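Local structure of cytochrome P450 (Zobellia galactanivorans, 6G5O) at residues Asp8-Ala13 and Ser292-Ser297; Lys12-Lys17 and Asn299-Val304; Pro266-Gly271 and Asn362-Asp367. The protein belongs to the cytochrome P450 family of haem proteins and holds an iron protoporphyrin IX in a pocket within its single chain. All coordinates share one frame; numbering follows the deposited sequence.

Contact 1. Residues Asp8-Ala13 and Ser292-Ser297. With HEM (protoporphyrin IX containing Fe), chain C.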
loop_
_atom_site.group_PDB
_atom_site.type_symbol
_atom_site.label_atom_id
_atom_site.label_comp_id
_atom_site.label_asym_id
_atom_site.label_seq_id
_atom_site.Cartn_x
_atom_site.Cartn_y
_atom_site.Cartn_z
ATOM N N ASP A 8 13.993 -12.543 0.209
ATOM C CA ASP A 8 13.099 -12.971 -0.836
ATOM C C ASP A 8 12.830 -14.466 -0.647
ATOM O O ASP A 8 13.586 -15.294 -1.147
ATOM C CB ASP A 8 13.755 -12.686 -2.206
ATOM C CG ASP A 8 12.927 -13.179 -3.398
ATOM O OD1 ASP A 8 11.710 -13.317 -3.277
ATOM O OD2 ASP A 8 13.506 -13.410 -4.481
ATOM N N PRO A 9 11.723 -14.823 0.033
ATOM C CA PRO A 9 11.422 -16.258 0.209
ATOM C C PRO A 9 10.975 -16.975 -1.055
ATOM O O PRO A 9 10.800 -18.181 -1.014
ATOM C CB PRO A 9 10.230 -16.232 1.163
ATOM C CG PRO A 9 9.503 -14.997 0.751
ATOM C CD PRO A 9 10.609 -13.985 0.525
ATOM N N PHE A 10 10.732 -16.246 -2.143
ATOM C CA PHE A 10 10.127 -16.838 -3.368
ATOM C C PHE A 10 11.122 -17.304 -4.426
ATOM O O PHE A 10 10.715 -17.809 -5.494
ATOM C CB PHE A 10 9.181 -15.808 -4.019
ATOM C CG PHE A 10 8.155 -15.254 -3.083
ATOM C CD1 PHE A 10 7.004 -15.981 -2.803
ATOM C CD2 PHE A 10 8.345 -14.023 -2.469
ATOM C CE1 PHE A 10 6.057 -15.484 -1.925
ATOM C CE2 PHE A 10 7.401 -13.522 -1.592
ATOM C CZ PHE A 10 6.253 -14.260 -1.314
ATOM N N GLU A 11 12.413 -17.127 -4.141
ATOM C CA GLU A 11 13.481 -17.263 -5.154
ATOM C C GLU A 11 13.601 -18.615 -5.844
ATOM O O GLU A 11 13.594 -18.684 -7.078
ATOM C CB GLU A 11 14.827 -16.933 -4.525
ATOM C CG GLU A 11 15.965 -16.851 -5.523
ATOM C CD GLU A 11 17.270 -16.372 -4.862
ATOM O OE1 GLU A 11 17.234 -15.671 -3.820
ATOM O OE2 GLU A 11 18.361 -16.690 -5.370
ATOM N N LYS A 12 13.749 -19.683 -5.050
ATOM C CA LYS A 12 13.853 -21.016 -5.596
ATOM C C LYS A 12 12.618 -21.286 -6.429
ATOM O O LYS A 12 12.725 -21.631 -7.588
ATOM C CB LYS A 12 14.032 -22.095 -4.508
ATOM C CG LYS A 12 14.399 -23.485 -5.074
ATOM C CD LYS A 12 14.957 -24.448 -4.027
ATOM N N ALA A 13 11.438 -21.105 -5.873
ATOM C CA ALA A 13 10.230 -21.448 -6.643
ATOM C C ALA A 13 10.054 -20.624 -7.936
ATOM O O ALA A 13 9.563 -21.145 -8.945
ATOM C CB ALA A 13 9.000 -21.321 -5.756
ATOM N N SER A 292 -2.791 -15.636 -7.560
ATOM C CA SER A 292 -2.334 -14.403 -6.956
ATOM C C SER A 292 -1.246 -13.757 -7.834
ATOM O O SER A 292 -0.464 -14.434 -8.485
ATOM C CB SER A 292 -1.888 -14.583 -5.507
ATOM O OG SER A 292 -0.507 -14.830 -5.343
ATOM N N LEU A 293 -1.275 -12.432 -7.884
ATOM C CA LEU A 293 -0.248 -11.622 -8.514
ATOM C C LEU A 293 0.711 -11.243 -7.398
ATOM O O LEU A 293 0.385 -10.418 -6.574
ATOM C CB LEU A 293 -0.888 -10.407 -9.128
ATOM C CG LEU A 293 -2.026 -10.709 -10.097
ATOM C CD1 LEU A 293 -2.805 -9.495 -10.569
ATOM C CD2 LEU A 293 -1.462 -11.427 -11.295
ATOM N N CYS A 294 1.846 -11.924 -7.301
ATOM C CA CYS A 294 2.714 -11.712 -6.165
ATOM C C CYS A 294 3.718 -10.614 -6.550
ATOM O O CYS A 294 4.814 -10.889 -7.043
ATOM C CB CYS A 294 3.379 -13.024 -5.738
ATOM S SG CYS A 294 4.466 -12.869 -4.313
ATOM N N TRP A 295 3.322 -9.380 -6.283
ATOM C CA TRP A 295 4.119 -8.195 -6.581
ATOM C C TRP A 295 5.502 -8.287 -5.928
ATOM O O TRP A 295 6.511 -7.893 -6.519
ATOM C CB TRP A 295 3.374 -6.915 -6.107
ATOM C CG TRP A 295 1.867 -6.883 -6.356
ATOM C CD1 TRP A 295 0.884 -6.966 -5.407
ATOM C CD2 TRP A 295 1.193 -6.751 -7.615
ATOM N NE1 TRP A 295 -0.377 -6.899 -6.008
ATOM C CE2 TRP A 295 -0.208 -6.766 -7.353
ATOM C CE3 TRP A 295 1.625 -6.617 -8.931
ATOM C CZ2 TRP A 295 -1.165 -6.663 -8.355
ATOM C CZ3 TRP A 295 0.667 -6.510 -9.958
ATOM C CH2 TRP A 295 -0.723 -6.542 -9.666
ATOM N N ALA A 296 5.574 -8.808 -4.711
ATOM C CA ALA A 296 6.856 -8.865 -3.990
ATOM C C ALA A 296 7.895 -9.789 -4.671
ATOM O O ALA A 296 9.062 -9.451 -4.720
ATOM C CB ALA A 296 6.657 -9.272 -2.555
ATOM N N SER A 297 7.459 -10.928 -5.210
ATOM C CA SER A 297 8.325 -11.791 -6.018
ATOM C C SER A 297 8.690 -11.187 -7.378
ATOM O O SER A 297 9.845 -11.241 -7.783
ATOM C CB SER A 297 7.642 -13.139 -6.244
ATOM O OG SER A 297 8.389 -13.982 -7.089
HETATM C CHA HEM C . -4.586 -0.617 -5.541
HETATM C CHB HEM C . -0.272 -1.027 -3.407
HETATM C CHC HEM C . -1.163 2.908 -0.777
HETATM C CHD HEM C . -5.656 2.954 -2.427
HETATM C C1A HEM C . -3.324 -1.048 -5.199
HETATM C C2A HEM C . -2.658 -2.167 -5.780
HETATM C C3A HEM C . -1.476 -2.254 -5.190
HETATM C C4A HEM C . -1.363 -1.230 -4.222
HETATM C CMA HEM C . -0.451 -3.285 -5.528
HETATM C CAA HEM C . -3.127 -3.086 -6.907
HETATM C CBA HEM C . -4.171 -4.057 -6.378
HETATM C CGA HEM C . -4.734 -4.917 -7.487
HETATM O O1A HEM C . -5.836 -5.436 -7.333
HETATM O O2A HEM C . -4.142 -5.114 -8.564
HETATM C C1B HEM C . -0.145 0.012 -2.508
HETATM C C2B HEM C . 1.070 0.274 -1.842
HETATM C C3B HEM C . 0.837 1.384 -1.063
HETATM C C4B HEM C . -0.584 1.773 -1.334
HETATM C CMB HEM C . 2.325 -0.540 -1.928
HETATM C CAB HEM C . 1.686 2.180 -0.180
HETATM C CBB HEM C . 2.997 2.082 -0.079
HETATM C C1C HEM C . -2.463 3.285 -0.988
HETATM C C2C HEM C . -3.131 4.291 -0.294
HETATM C C3C HEM C . -4.436 4.275 -0.720
HETATM C C4C HEM C . -4.524 3.256 -1.703
HETATM C CMC HEM C . -2.547 5.227 0.718
HETATM C CAC HEM C . -5.535 5.164 -0.322
HETATM C CBC HEM C . -5.501 6.156 0.563
HETATM C C1D HEM C . -5.683 2.004 -3.460
HETATM C C2D HEM C . -6.879 1.801 -4.297
HETATM C C3D HEM C . -6.594 0.830 -5.181
HETATM C C4D HEM C . -5.233 0.401 -4.840
HETATM C CMD HEM C . -8.134 2.598 -4.190
HETATM C CAD HEM C . -7.515 0.279 -6.254
HETATM C CBD HEM C . -7.303 0.850 -7.666
HETATM C CGD HEM C . -8.341 0.272 -8.648
HETATM O O1D HEM C . -9.039 -0.755 -8.335
HETATM O O2D HEM C . -8.549 0.787 -9.800
HETATM N NA HEM C . -2.527 -0.508 -4.202
HETATM N NB HEM C . -1.085 0.899 -2.176
HETATM N NC HEM C . -3.308 2.638 -1.818
HETATM N ND HEM C . -4.744 1.151 -3.839
HETATM FE FE HEM C . -2.998 1.023 -3.070
HETATM O O HOH W 1 -3.518 -0.514 -1.510
#
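The aromatic ring of Phe10 packs with one face against the sulfur of Cys294, and this sulfur-aromatic contact is the centre of the packing between Asp8-Ala13 and Ser292-Ser297. Cys294 SG is 3.8 Å from Phe10 CZ and only 18° off the normal through the ring centre, so the thiol sits over the face and is offset toward the CZ rim. Pro9 of the same segment puts its CG over the opposite face, leaving the ring sandwiched between a sulfur and a proline. Nearer the backbone, Phe10 CB rests on Ser297, with OG 3.7 Å from that carbon, and Ala296 CB touches the ring more loosely at Phe10 CE2, 4.4 Å away.

Both partners are set by short local turns. Cys294 is the centre of an inverse gamma turn and the N-cap of helix 295-298. With its SG anti to the backbone N (chi1 -179°), the sulfur both faces Phe10 and accepts a weak capping bond from Ser297 N. In the other segment a type I turn runs from Asp8 to Glu11, and Phe10 N donates a capping hydrogen bond to Asp8 OD1 (3.3 Å), reaching it from above the carboxylate plane; the same oxygen lies at the edge of the Phe10 ring. The buried Ser297 hydroxyl is hydrogen-bonded to Leu33 O.

The residue after Cys294, Trp295, faces the haem: the methyl CMA of HEM lies over its indole, 3.6 Å from Trp295 NE1. The contact thus joins the start of helix 11-16 to the junction where strand 290-293 of the mixed sheet passes into helix 295-298, with Met31 of strand 29-32 and with Phe369 and Arg371 of strand 369-384 also packing on Phe10.

Contact 2. Residues Lys12-Lys17 and Asn299-Val304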
loop_
_atom_site.group_PDB
_atom_site.type_symbol
_atom_site.label_atom_id
_atom_site.label_comp_id
_atom_site.label_asym_id
_atom_site.label_seq_id
_atom_site.Cartn_x
_atom_site.Cartn_y
_atom_site.Cartn_z
ATOM N N LYS A 12 13.749 -19.683 -5.050
ATOM C CA LYS A 12 13.853 -21.016 -5.596
ATOM C C LYS A 12 12.618 -21.286 -6.429
ATOM O O LYS A 12 12.725 -21.631 -7.588
ATOM C CB LYS A 12 14.032 -22.095 -4.508
ATOM C CG LYS A 12 14.399 -23.485 -5.074
ATOM C CD LYS A 12 14.957 -24.448 -4.027
ATOM N N ALA A 13 11.438 -21.105 -5.873
ATOM C CA ALA A 13 10.230 -21.448 -6.643
ATOM C C ALA A 13 10.054 -20.624 -7.936
ATOM O O ALA A 13 9.563 -21.145 -8.945
ATOM C CB ALA A 13 9.000 -21.321 -5.756
ATOM N N ARG A 14 10.419 -19.334 -7.896
ATOM C CA ARG A 14 10.310 -18.450 -9.074
ATOM C C ARG A 14 11.189 -18.923 -10.198
ATOM O O ARG A 14 10.771 -18.950 -11.357
ATOM C CB ARG A 14 10.688 -16.986 -8.726
ATOM C CG ARG A 14 10.624 -16.010 -9.923
ATOM C CD ARG A 14 10.905 -14.574 -9.530
ATOM N NE ARG A 14 12.220 -14.412 -8.892
ATOM C CZ ARG A 14 12.438 -14.152 -7.604
ATOM N NH1 ARG A 14 11.447 -14.000 -6.722
ATOM N NH2 ARG A 14 13.676 -14.019 -7.189
ATOM N N GLU A 15 12.428 -19.271 -9.850
ATOM C CA GLU A 15 13.415 -19.691 -10.851
ATOM C C GLU A 15 13.161 -21.107 -11.404
ATOM O O GLU A 15 13.355 -21.340 -12.585
ATOM C CB GLU A 15 14.846 -19.478 -10.313
ATOM C CG GLU A 15 15.127 -17.980 -10.175
ATOM C CD GLU A 15 16.448 -17.637 -9.515
ATOM O OE1 GLU A 15 17.172 -18.586 -9.120
ATOM O OE2 GLU A 15 16.753 -16.415 -9.389
ATOM N N SER A 16 12.674 -22.028 -10.577
ATOM C CA SER A 16 12.400 -23.403 -11.035
ATOM C C SER A 16 11.040 -23.579 -11.718
ATOM O O SER A 16 11.002 -23.864 -12.898
ATOM C CB SER A 16 12.536 -24.373 -9.871
ATOM O OG SER A 16 11.776 -23.900 -8.781
ATOM N N LYS A 17 9.928 -23.424 -10.995
ATOM C CA LYS A 17 8.577 -23.657 -11.577
ATOM C C LYS A 17 7.835 -22.376 -12.028
ATOM O O LYS A 17 7.033 -22.416 -12.961
ATOM C CB LYS A 17 7.718 -24.451 -10.586
ATOM N N ASN A 299 9.061 -8.206 -8.103
ATOM C CA ASN A 299 9.921 -7.074 -7.892
ATOM C C ASN A 299 11.347 -7.484 -7.483
ATOM O O ASN A 299 12.199 -6.609 -7.277
ATOM C CB ASN A 299 9.303 -6.128 -6.853
ATOM C CG ASN A 299 8.233 -5.202 -7.439
ATOM O OD1 ASN A 299 8.136 -5.014 -8.657
ATOM N ND2 ASN A 299 7.443 -4.597 -6.568
ATOM N N ARG A 300 11.575 -8.797 -7.323
ATOM C CA ARG A 300 12.926 -9.349 -7.133
ATOM C C ARG A 300 13.418 -10.197 -8.342
ATOM O O ARG A 300 14.493 -10.749 -8.288
ATOM C CB ARG A 300 12.987 -10.219 -5.866
ATOM C CG ARG A 300 12.535 -9.558 -4.583
ATOM C CD ARG A 300 13.411 -8.374 -4.231
ATOM N NE ARG A 300 13.028 -7.832 -2.937
ATOM C CZ ARG A 300 13.560 -8.167 -1.766
ATOM N NH1 ARG A 300 14.549 -9.022 -1.692
ATOM N NH2 ARG A 300 13.121 -7.627 -0.659
ATOM N N ASP A 301 12.614 -10.319 -9.398
ATOM C CA ASP A 301 12.970 -11.092 -10.575
ATOM C C ASP A 301 14.340 -10.686 -11.175
ATOM O O ASP A 301 14.541 -9.532 -11.588
ATOM C CB ASP A 301 11.884 -10.932 -11.631
ATOM C CG ASP A 301 11.916 -12.031 -12.683
ATOM O OD1 ASP A 301 13.001 -12.534 -12.987
ATOM O OD2 ASP A 301 10.846 -12.385 -13.237
ATOM N N ALA A 302 15.276 -11.634 -11.244
ATOM C CA ALA A 302 16.644 -11.313 -11.638
ATOM C C ALA A 302 16.824 -11.214 -13.149
ATOM O O ALA A 302 17.868 -10.765 -13.589
ATOM C CB ALA A 302 17.625 -12.296 -11.051
ATOM N N ALA A 303 15.807 -11.589 -13.930
ATOM C CA ALA A 303 15.808 -11.307 -15.366
ATOM C C ALA A 303 15.462 -9.841 -15.663
ATOM O O ALA A 303 15.610 -9.406 -16.818
ATOM C CB ALA A 303 14.834 -12.233 -16.110
ATOM N N VAL A 304 14.999 -9.087 -14.646
ATOM C CA VAL A 304 14.534 -7.713 -14.849
ATOM C C VAL A 304 15.309 -6.671 -14.094
ATOM O O VAL A 304 15.534 -5.604 -14.610
ATOM C CB VAL A 304 13.043 -7.570 -14.477
ATOM C CG1 VAL A 304 12.584 -6.131 -14.680
ATOM C CG2 VAL A 304 12.171 -8.519 -15.308
HETATM O O HOH W 2 14.949 -14.613 -10.372
#
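The guanidinium of Arg14 lies with one face over the backbone that joins Arg300 to Asp301, while water 2 sits in its plane at the edge. Both peptide atoms are displaced toward the rim of the group: Arg300 C is 4.0 Å from Arg14 NH2, and Asp301 N is 4.1 Å from Arg14 NE. The carbonyl oxygen, Arg300 O, comes to 3.5 Å from Arg14 NH2. The carboxylate of Asp301 is inclined 36° to the guanidinium, with OD1 4.6 Å from Arg14 NE and well out of its plane, so the opposite charges are near each other without an N-H directed between them. In this cytochrome P450 the contact sets helix 11-16 against the loop that follows helix 295-298.

Arg14 reaches across with an extended chain whose bend at chi3 (58°) turns the flat face of the guanidinium onto the Arg300-Asp301 peptide. Its terminal nitrogens are bonded outside the two segments: NH2 forms a salt bridge with Asp8, and NH1 a hydrogen bond with Ser297 OG. Together they fix the rotation of the group. The loop has its own order, for Asp301 OD1 accepts from Ala303 N at 3.1 Å in an Asx turn, while OD2 takes the backbone N of His35. Arg300 directs its guanidinium away from Arg14, to the carbonyl oxygens of Leu6 and Tyr263.

Water 2 bridges the two segments, tying Arg14 and Glu15 of the helix to the loop. It accepts from Arg14 NE at 3.1 Å and from the backbone N of Ala302, and it donates to Glu15 OE2, 2.7 Å away.

Contact 3. Residues Pro266-Gly271 and Asn362-Asp367; sequences PLTQMG and NIEDLD. With HEM (protoporphyrin IX containing Fe), chain C.
Thr268 and Glu364 lie alongside each other, pointing opposite ways, and the Thr268 hydroxyl donates a hydrogen bond to Glu364, OG1 to OE1 2.7 Å. The bond arrives from above the carboxylate plane, 36° out of it. Glu364 CG lies anti to the carbonyl carbon (chi1 -69°), and the straight chain after it (chi2 -171°) carries the carboxylate across to Thr268. Its other oxygen, OE2, accepts from water 3 at 2.8 Å; that water also donates to Pro266 O and accepts from Thr268 N. The Thr268 hydroxyl is further hydrogen-bonded to Arg371.

Two residues along the strand from Glu364, on the same side, Leu366 meets the methyl branch of Thr268 tip to tip, CG2 to CD1 4.1 Å. The contact joins the end of strand 351-366 in the three-stranded antiparallel sheet to the loop leading into strand 270-274 of the mixed sheet, beside the haem of this P450.

Gln269 and Leu366 also run past one another in opposite senses, with Gln269 NE2 3.4 Å from Leu366 CD2, while Gln269 OE1 is bonded to Ser292. On the haem side, Leu267 CD2 packs 3.7 Å from HEM C3A, and Met270 CG lies 3.5 Å from the propionate oxygen O1A of HEM.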
loop_
_atom_site.group_PDB
_atom_site.type_symbol
_atom_site.label_atom_id
_atom_site.label_comp_id
_atom_site.label_asym_id
_atom_site.label_seq_id
_atom_site.Cartn_x
_atom_site.Cartn_y
_atom_site.Cartn_z
ATOM N N PRO A 266 5.213 -3.403 -0.011
ATOM C CA PRO A 266 4.362 -3.481 1.172
ATOM C C PRO A 266 3.023 -4.162 0.963
ATOM O O PRO A 266 2.489 -4.716 1.928
ATOM C CB PRO A 266 4.198 -2.023 1.579
ATOM C CG PRO A 266 5.269 -1.286 0.862
ATOM C CD PRO A 266 5.433 -2.004 -0.416
ATOM N N LEU A 267 2.500 -4.175 -0.256
ATOM C CA LEU A 267 1.408 -5.107 -0.572
ATOM C C LEU A 267 1.989 -6.305 -1.314
ATOM O O LEU A 267 2.330 -6.238 -2.501
ATOM C CB LEU A 267 0.288 -4.455 -1.394
ATOM C CG LEU A 267 -0.986 -5.300 -1.642
ATOM C CD1 LEU A 267 -1.591 -5.789 -0.349
ATOM C CD2 LEU A 267 -2.041 -4.487 -2.353
ATOM N N THR A 268 2.056 -7.419 -0.607
ATOM C CA THR A 268 2.765 -8.599 -1.075
ATOM C C THR A 268 2.156 -9.191 -2.304
ATOM O O THR A 268 2.858 -9.512 -3.271
ATOM C CB THR A 268 2.849 -9.656 0.056
ATOM O OG1 THR A 268 3.636 -9.125 1.127
ATOM C CG2 THR A 268 3.508 -10.914 -0.424
ATOM N N GLN A 269 0.839 -9.276 -2.318
ATOM C CA GLN A 269 0.143 -9.996 -3.402
ATOM C C GLN A 269 -1.327 -9.647 -3.386
ATOM O O GLN A 269 -1.828 -9.107 -2.428
ATOM C CB GLN A 269 0.295 -11.531 -3.249
ATOM C CG GLN A 269 -0.341 -12.097 -1.978
ATOM C CD GLN A 269 -0.259 -13.624 -1.843
ATOM O OE1 GLN A 269 0.081 -14.349 -2.788
ATOM N NE2 GLN A 269 -0.599 -14.114 -0.652
ATOM N N MET A 270 -1.993 -9.966 -4.469
ATOM C CA MET A 270 -3.411 -9.766 -4.563
ATOM C C MET A 270 -4.011 -10.829 -5.464
ATOM O O MET A 270 -3.448 -11.173 -6.499
ATOM C CB MET A 270 -3.734 -8.371 -5.118
ATOM C CG MET A 270 -5.225 -8.016 -5.007
ATOM S SD MET A 270 -5.905 -8.170 -3.325
ATOM C CE MET A 270 -4.973 -6.892 -2.456
ATOM N N GLY A 271 -5.170 -11.339 -5.089
ATOM C CA GLY A 271 -5.771 -12.380 -5.877
ATOM C C GLY A 271 -6.519 -11.902 -7.084
ATOM O O GLY A 271 -6.835 -10.713 -7.209
ATOM N N ASN A 362 7.409 -8.673 11.631
ATOM C CA ASN A 362 6.074 -9.073 11.181
ATOM C C ASN A 362 6.306 -9.965 9.983
ATOM O O ASN A 362 6.783 -9.507 8.950
ATOM C CB ASN A 362 5.258 -7.810 10.850
ATOM C CG ASN A 362 3.865 -8.091 10.285
ATOM O OD1 ASN A 362 3.489 -9.218 10.016
ATOM N ND2 ASN A 362 3.099 -7.016 10.065
ATOM N N ILE A 363 6.021 -11.255 10.155
ATOM C CA ILE A 363 6.206 -12.263 9.133
ATOM C C ILE A 363 4.856 -12.679 8.641
ATOM O O ILE A 363 4.006 -13.067 9.425
ATOM C CB ILE A 363 6.943 -13.531 9.664
ATOM C CG1 ILE A 363 8.437 -13.285 9.719
ATOM C CG2 ILE A 363 6.797 -14.724 8.742
ATOM C CD1 ILE A 363 8.848 -12.278 10.745
ATOM N N GLU A 364 4.684 -12.644 7.327
ATOM C CA GLU A 364 3.444 -13.078 6.696
ATOM C C GLU A 364 3.527 -14.567 6.476
ATOM O O GLU A 364 4.460 -15.054 5.840
ATOM C CB GLU A 364 3.186 -12.331 5.364
ATOM C CG GLU A 364 2.850 -10.846 5.569
ATOM C CD GLU A 364 2.374 -10.087 4.316
ATOM O OE1 GLU A 364 2.669 -10.525 3.185
ATOM O OE2 GLU A 364 1.685 -9.046 4.473
ATOM N N ASP A 365 2.548 -15.275 7.026
ATOM C CA ASP A 365 2.446 -16.720 6.891
ATOM C C ASP A 365 1.759 -16.999 5.563
ATOM O O ASP A 365 0.552 -16.844 5.440
ATOM C CB ASP A 365 1.663 -17.312 8.078
ATOM C CG ASP A 365 1.650 -18.856 8.099
ATOM O OD1 ASP A 365 1.607 -19.524 7.039
ATOM O OD2 ASP A 365 1.659 -19.420 9.216
ATOM N N LEU A 366 2.559 -17.414 4.575
ATOM C CA LEU A 366 2.069 -17.748 3.239
ATOM C C LEU A 366 2.305 -19.222 2.916
ATOM O O LEU A 366 2.725 -19.564 1.805
ATOM C CB LEU A 366 2.754 -16.848 2.200
ATOM C CG LEU A 366 2.638 -15.326 2.403
ATOM C CD1 LEU A 366 3.626 -14.540 1.556
ATOM C CD2 LEU A 366 1.203 -14.892 2.151
ATOM N N ASP A 367 2.027 -20.081 3.902
ATOM C CA ASP A 367 2.167 -21.547 3.800
ATOM C C ASP A 367 3.649 -21.962 3.600
ATOM O O ASP A 367 4.433 -21.896 4.543
ATOM C CB ASP A 367 1.203 -22.123 2.735
ATOM C CG ASP A 367 0.529 -23.417 3.176
ATOM O OD1 ASP A 367 1.076 -24.132 4.059
ATOM O OD2 ASP A 367 -0.569 -23.727 2.642
HETATM C CHA HEM C . -4.586 -0.617 -5.541
HETATM C CHB HEM C . -0.272 -1.027 -3.407
HETATM C CHC HEM C . -1.163 2.908 -0.777
HETATM C CHD HEM C . -5.656 2.954 -2.427
HETATM C C1A HEM C . -3.324 -1.048 -5.199
HETATM C C2A HEM C . -2.658 -2.167 -5.780
HETATM C C3A HEM C . -1.476 -2.254 -5.190
HETATM C C4A HEM C . -1.363 -1.230 -4.222
HETATM C CMA HEM C . -0.451 -3.285 -5.528
HETATM C CAA HEM C . -3.127 -3.086 -6.907
HETATM C CBA HEM C . -4.171 -4.057 -6.378
HETATM C CGA HEM C . -4.734 -4.917 -7.487
HETATM O O1A HEM C . -5.836 -5.436 -7.333
HETATM O O2A HEM C . -4.142 -5.114 -8.564
HETATM C C1B HEM C . -0.145 0.012 -2.508
HETATM C C2B HEM C . 1.070 0.274 -1.842
HETATM C C3B HEM C . 0.837 1.384 -1.063
HETATM C C4B HEM C . -0.584 1.773 -1.334
HETATM C CMB HEM C . 2.325 -0.540 -1.928
HETATM C CAB HEM C . 1.686 2.180 -0.180
HETATM C CBB HEM C . 2.997 2.082 -0.079
HETATM C C1C HEM C . -2.463 3.285 -0.988
HETATM C C2C HEM C . -3.131 4.291 -0.294
HETATM C C3C HEM C . -4.436 4.275 -0.720
HETATM C C4C HEM C . -4.524 3.256 -1.703
HETATM C CMC HEM C . -2.547 5.227 0.718
HETATM C CAC HEM C . -5.535 5.164 -0.322
HETATM C CBC HEM C . -5.501 6.156 0.563
HETATM C C1D HEM C . -5.683 2.004 -3.460
HETATM C C2D HEM C . -6.879 1.801 -4.297
HETATM C C3D HEM C . -6.594 0.830 -5.181
HETATM C C4D HEM C . -5.233 0.401 -4.840
HETATM C CMD HEM C . -8.134 2.598 -4.190
HETATM C CAD HEM C . -7.515 0.279 -6.254
HETATM C CBD HEM C . -7.303 0.850 -7.666
HETATM C CGD HEM C . -8.341 0.272 -8.648
HETATM O O1D HEM C . -9.039 -0.755 -8.335
HETATM O O2D HEM C . -8.549 0.787 -9.800
HETATM N NA HEM C . -2.527 -0.508 -4.202
HETATM N NB HEM C . -1.085 0.899 -2.176
HETATM N NC HEM C . -3.308 2.638 -1.818
HETATM N ND HEM C . -4.744 1.151 -3.839
HETATM FE FE HEM C . -2.998 1.023 -3.070
HETATM O O HOH W 3 1.042 -7.393 2.303
HETATM O O HOH W 1 -3.518 -0.514 -1.510
#

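How the contacts relate
Contacts 1 and 2 start from the same part of the chain, share Lys12 and Ala13 of helix 11-16, and have centres about 7 Å apart; Asp8 of contact 1 also packs on Arg300 of contact 2. Contact 3 lies about 10 Å from contact 1 and about 17 Å from contact 2, centre to centre, and does not touch the latter. It meets contact 1 in the mixed sheet, where strands 270-274 and 290-293 are neighbours and Leu293 N bonds to Met270 O. Along the chain its segments alternate with those of the other two. The N-terminal helix thus packs, by way of 292-297, against the sheet region whose segments 266-271 and 292-297 both touch the haem.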